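Local coordinates for response regulator ChrA (Corynebacterium diphtheriae, PDB 4YN8), which probably binds DNA as the transcription-regulating response regulator of a haem-sensing two-component system, at residues K138-L143 / L178-S183. The protein carries 1 engineered substitution. Residues are numbered along the deposited sequence; the frame is centred on the assembly and turned at random.
Sequences KPRQAL and LVHIYS. With SO4 (sulfate ion), chain D.
Arg140 reaches from the loop 138-143 to helix 171-185 and meets it at two points, a worked example of how lightly an interdomain linker can rest on the domain it leads into. Its NH1 points at Ser183 OG over 3.5 Å, a weak hydrogen bond that is long but nearly straight (166°) and lies close to the guanidinium plane. NH2 of the same group comes within 3.5 Å of His180 NE2, an oblique approach that does not count as a hydrogen bond. The guanidinium and imidazole planes stand 78° apart. Gln141 adds its amide, with NE2 3.6 Å from His180 CE1 and the amide turned steeply against the ring. In the conformer described, one of two for His180, CG lies anti to the backbone N (chi1 -168°), which carries the ring out toward both linker residues; these two approaches are therefore provisional. Glu147 of helix 145-155 bonds His180 ND1, and Lys184 NZ bonds the backbone O of Gln141. Arg140, Gln141 and Ser183 form the loose, exposed side. Nothing is tightly packed between the two segments themselves: the Leu143 side chain stays 4.6 Å or more from segment 178-183. The close packing lies behind, where Leu143, Leu178 and Ile181 meet helix 145-155. On another side of helix 171-185, Tyr182 OH gives a 2.6 Å hydrogen bond to O1 of a sulfate, probably from the crystallisation liquor. The linker here leads into the LuxR-type helix-turn-helix domain of a NarL-like response regulator, whose other half is a CheY-like receiver.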
ATOM      1  N   LYS A 138     -10.307   5.278   4.786  1.00 17.23           N
ATOM      2  CA  LYS A 138     -10.462   5.481   6.249  1.00 21.28           C
ATOM      3  C   LYS A 138     -11.317   6.708   6.590  1.00 20.27           C
ATOM      4  O   LYS A 138     -10.906   7.779   6.294  1.00 24.21           O
ATOM      5  CB  LYS A 138      -9.110   5.771   6.838  1.00 25.78           C
ATOM      6  CG  LYS A 138      -8.081   4.706   6.638  1.00 30.16           C
ATOM      7  CD  LYS A 138      -8.544   3.432   7.277  1.00 32.71           C
ATOM      8  CE  LYS A 138      -7.337   2.616   7.711  1.00 36.49           C
ATOM      9  NZ  LYS A 138      -7.478   1.260   7.135  1.00 34.02           N
ATOM     10  N   PRO A 139     -12.452   6.542   7.231  1.00 24.02           N
ATOM     11  CA  PRO A 139     -13.303   7.680   7.614  1.00 26.18           C
ATOM     12  C   PRO A 139     -12.585   8.444   8.679  1.00 31.44           C
ATOM     13  O   PRO A 139     -11.890   7.838   9.517  1.00 30.05           O
ATOM     14  CB  PRO A 139     -14.554   7.018   8.147  1.00 28.62           C
ATOM     15  CG  PRO A 139     -14.546   5.657   7.486  1.00 28.32           C
ATOM     16  CD  PRO A 139     -13.106   5.281   7.572  1.00 26.04           C
ATOM     17  N   ARG A 140     -12.630   9.763   8.593  1.00 29.68           N
ATOM     18  CA  ARG A 140     -11.828  10.596   9.488  1.00 28.30           C
ATOM     19  C   ARG A 140     -12.773  11.181  10.500  1.00 22.67           C
ATOM     20  O   ARG A 140     -13.993  11.223  10.296  1.00 20.29           O
ATOM     21  CB  ARG A 140     -11.033  11.652   8.717  1.00 33.47           C
ATOM     22  CG  ARG A 140      -9.699  11.165   8.131  1.00 39.27           C
ATOM     23  CD  ARG A 140      -8.696  12.318   7.836  1.00 40.50           C
ATOM     24  NE  ARG A 140      -7.822  12.681   8.976  1.00 44.93           N
ATOM     25  CZ  ARG A 140      -6.887  13.643   8.961  1.00 44.99           C
ATOM     26  NH1 ARG A 140      -6.697  14.385   7.868  1.00 47.31           N
ATOM     27  NH2 ARG A 140      -6.139  13.885  10.048  1.00 45.33           N
ATOM     28  N   GLN A 141     -12.235  11.488  11.679  1.00 23.25           N
ATOM     29  CA  GLN A 141     -13.073  11.977  12.763  1.00 22.32           C
ATOM     30  C   GLN A 141     -13.417  13.468  12.573  1.00 17.56           C
ATOM     31  O   GLN A 141     -12.702  14.195  11.937  1.00 18.51           O
ATOM     32  CB  GLN A 141     -12.330  11.822  14.113  1.00 25.74           C
ATOM     33  CG  GLN A 141     -11.097  12.689  14.192  1.00 34.02           C
ATOM     34  CD  GLN A 141     -10.335  12.568  15.519  1.00 43.44           C
ATOM     35  OE1 GLN A 141     -10.772  11.881  16.459  1.00 49.01           O
ATOM     36  NE2 GLN A 141      -9.174  13.240  15.589  1.00 48.14           N
ATOM     37  N   ALA A 142     -14.480  13.897  13.199  1.00 16.33           N
ATOM     38  CA  ALA A 142     -14.887  15.291  13.131  1.00 16.55           C
ATOM     39  C   ALA A 142     -13.860  16.127  13.842  1.00 15.61           C
ATOM     40  O   ALA A 142     -13.100  15.620  14.678  1.00 16.20           O
ATOM     41  CB  ALA A 142     -16.205  15.444  13.799  1.00 17.26           C
ATOM     42  N   LEU A 143     -13.823  17.409  13.541  1.00 14.21           N
ATOM     43  CA  LEU A 143     -13.047  18.324  14.366  1.00 14.51           C
ATOM     44  C   LEU A 143     -13.588  18.248  15.795  1.00 13.41           C
ATOM     45  O   LEU A 143     -14.799  18.127  16.038  1.00 13.27           O
ATOM     46  CB  LEU A 143     -13.187  19.738  13.808  1.00 15.96           C
ATOM     47  CG  LEU A 143     -12.346  20.069  12.581  1.00 19.40           C
ATOM     48  CD1 LEU A 143     -12.357  21.548  12.363  1.00 23.54           C
ATOM     49  CD2 LEU A 143     -10.923  19.682  12.794  1.00 21.13           C
ATOM     50  N   LEU A 178      -3.132  23.354  15.723  1.00 14.49           N
ATOM     51  CA  LEU A 178      -3.175  23.994  14.390  1.00 15.12           C
ATOM     52  C   LEU A 178      -2.661  23.051  13.329  1.00 17.59           C
ATOM     53  O   LEU A 178      -3.242  22.969  12.219  1.00 16.83           O
ATOM     54  CB  LEU A 178      -2.442  25.325  14.329  1.00 15.74           C
ATOM     55  CG  LEU A 178      -3.059  26.450  15.145  1.00 16.24           C
ATOM     56  CD1 LEU A 178      -2.124  27.641  15.142  1.00 17.67           C
ATOM     57  CD2 LEU A 178      -4.461  26.774  14.638  1.00 16.13           C
ATOM     58  N   VAL A 179      -1.583  22.321  13.619  1.00 18.13           N
ATOM     59  CA  VAL A 179      -1.112  21.320  12.621  1.00 20.06           C
ATOM     60  C   VAL A 179      -2.213  20.337  12.238  1.00 17.18           C
ATOM     61  O   VAL A 179      -2.446  20.085  11.020  1.00 19.57           O
ATOM     62  CB  VAL A 179       0.191  20.568  13.079  1.00 21.52           C
ATOM     63  CG1 VAL A 179       0.477  19.390  12.161  1.00 22.97           C
ATOM     64  CG2 VAL A 179       1.349  21.540  13.113  1.00 22.84           C
ATOM     65  N   HIS A 180      -2.944  19.845  13.228  1.00 16.74           N
ATOM     66  CA  HIS A 180      -3.945  18.854  12.965  0.50 18.12           C
ATOM     67  C   HIS A 180      -5.113  19.490  12.231  1.00 17.44           C
ATOM     68  O   HIS A 180      -5.653  18.896  11.306  1.00 17.18           O
ATOM     69  CB  HIS A 180      -4.446  18.208  14.227  0.50 18.00           C
ATOM     70  CG  HIS A 180      -5.271  16.989  13.973  0.50 20.55           C
ATOM     71  ND1 HIS A 180      -6.575  16.868  14.404  0.50 20.72           N
ATOM     72  CD2 HIS A 180      -4.985  15.838  13.310  0.50 21.14           C
ATOM     73  CE1 HIS A 180      -7.047  15.689  14.044  0.50 21.41           C
ATOM     74  NE2 HIS A 180      -6.107  15.050  13.367  0.50 21.84           N
ATOM     75  N   ILE A 181      -5.473  20.712  12.634  1.00 14.24           N
ATOM     76  CA  ILE A 181      -6.618  21.391  11.993  1.00 14.45           C
ATOM     77  C   ILE A 181      -6.312  21.649  10.523  1.00 14.92           C
ATOM     78  O   ILE A 181      -7.185  21.399   9.630  1.00 15.42           O
ATOM     79  CB  ILE A 181      -6.924  22.730  12.744  1.00 13.82           C
ATOM     80  CG1 ILE A 181      -7.559  22.481  14.095  1.00 14.71           C
ATOM     81  CG2 ILE A 181      -7.794  23.645  11.901  1.00 14.98           C
ATOM     82  CD1 ILE A 181      -7.389  23.630  15.081  1.00 15.77           C
ATOM     83  N   TYR A 182      -5.115  22.137  10.232  1.00 14.70           N
ATOM     84  CA  TYR A 182      -4.730  22.478   8.858  1.00 16.85           C
ATOM     85  C   TYR A 182      -4.745  21.248   7.992  1.00 18.12           C
ATOM     86  O   TYR A 182      -5.163  21.273   6.826  1.00 18.62           O
ATOM     87  CB  TYR A 182      -3.321  23.095   8.832  1.00 17.88           C
ATOM     88  CG  TYR A 182      -3.168  24.468   9.443  1.00 17.81           C
ATOM     89  CD1 TYR A 182      -4.245  25.179   9.956  1.00 16.71           C
ATOM     90  CD2 TYR A 182      -1.923  25.063   9.509  1.00 18.60           C
ATOM     91  CE1 TYR A 182      -4.064  26.428  10.538  1.00 17.90           C
ATOM     92  CE2 TYR A 182      -1.755  26.303  10.058  1.00 19.34           C
ATOM     93  CZ  TYR A 182      -2.815  26.968  10.600  1.00 18.65           C
ATOM     94  OH  TYR A 182      -2.615  28.198  11.177  1.00 18.86           O
ATOM     95  N   SER A 183      -4.307  20.138   8.562  1.00 19.24           N
ATOM     96  CA  SER A 183      -4.345  18.866   7.835  1.00 22.47           C
ATOM     97  C   SER A 183      -5.806  18.464   7.498  1.00 20.88           C
ATOM     98  O   SER A 183      -6.107  18.157   6.346  1.00 19.64           O
ATOM     99  CB  SER A 183      -3.562  17.801   8.606  1.00 25.51           C
ATOM    100  OG  SER A 183      -3.987  16.501   8.252  1.00 30.34           O
TER
HETATM  101  S   SO4 D 202       0.343  29.985  10.475  1.00 34.33           S
HETATM  102  O1  SO4 D 202      -0.451  29.472  11.628  1.00 38.96           O
HETATM  103  O2  SO4 D 202       1.371  30.923  10.910  1.00 38.58           O
HETATM  104  O3  SO4 D 202       0.867  28.721   9.967  1.00 39.32           O
HETATM  105  O4  SO4 D 202      -0.396  30.721   9.445  1.00 33.27           O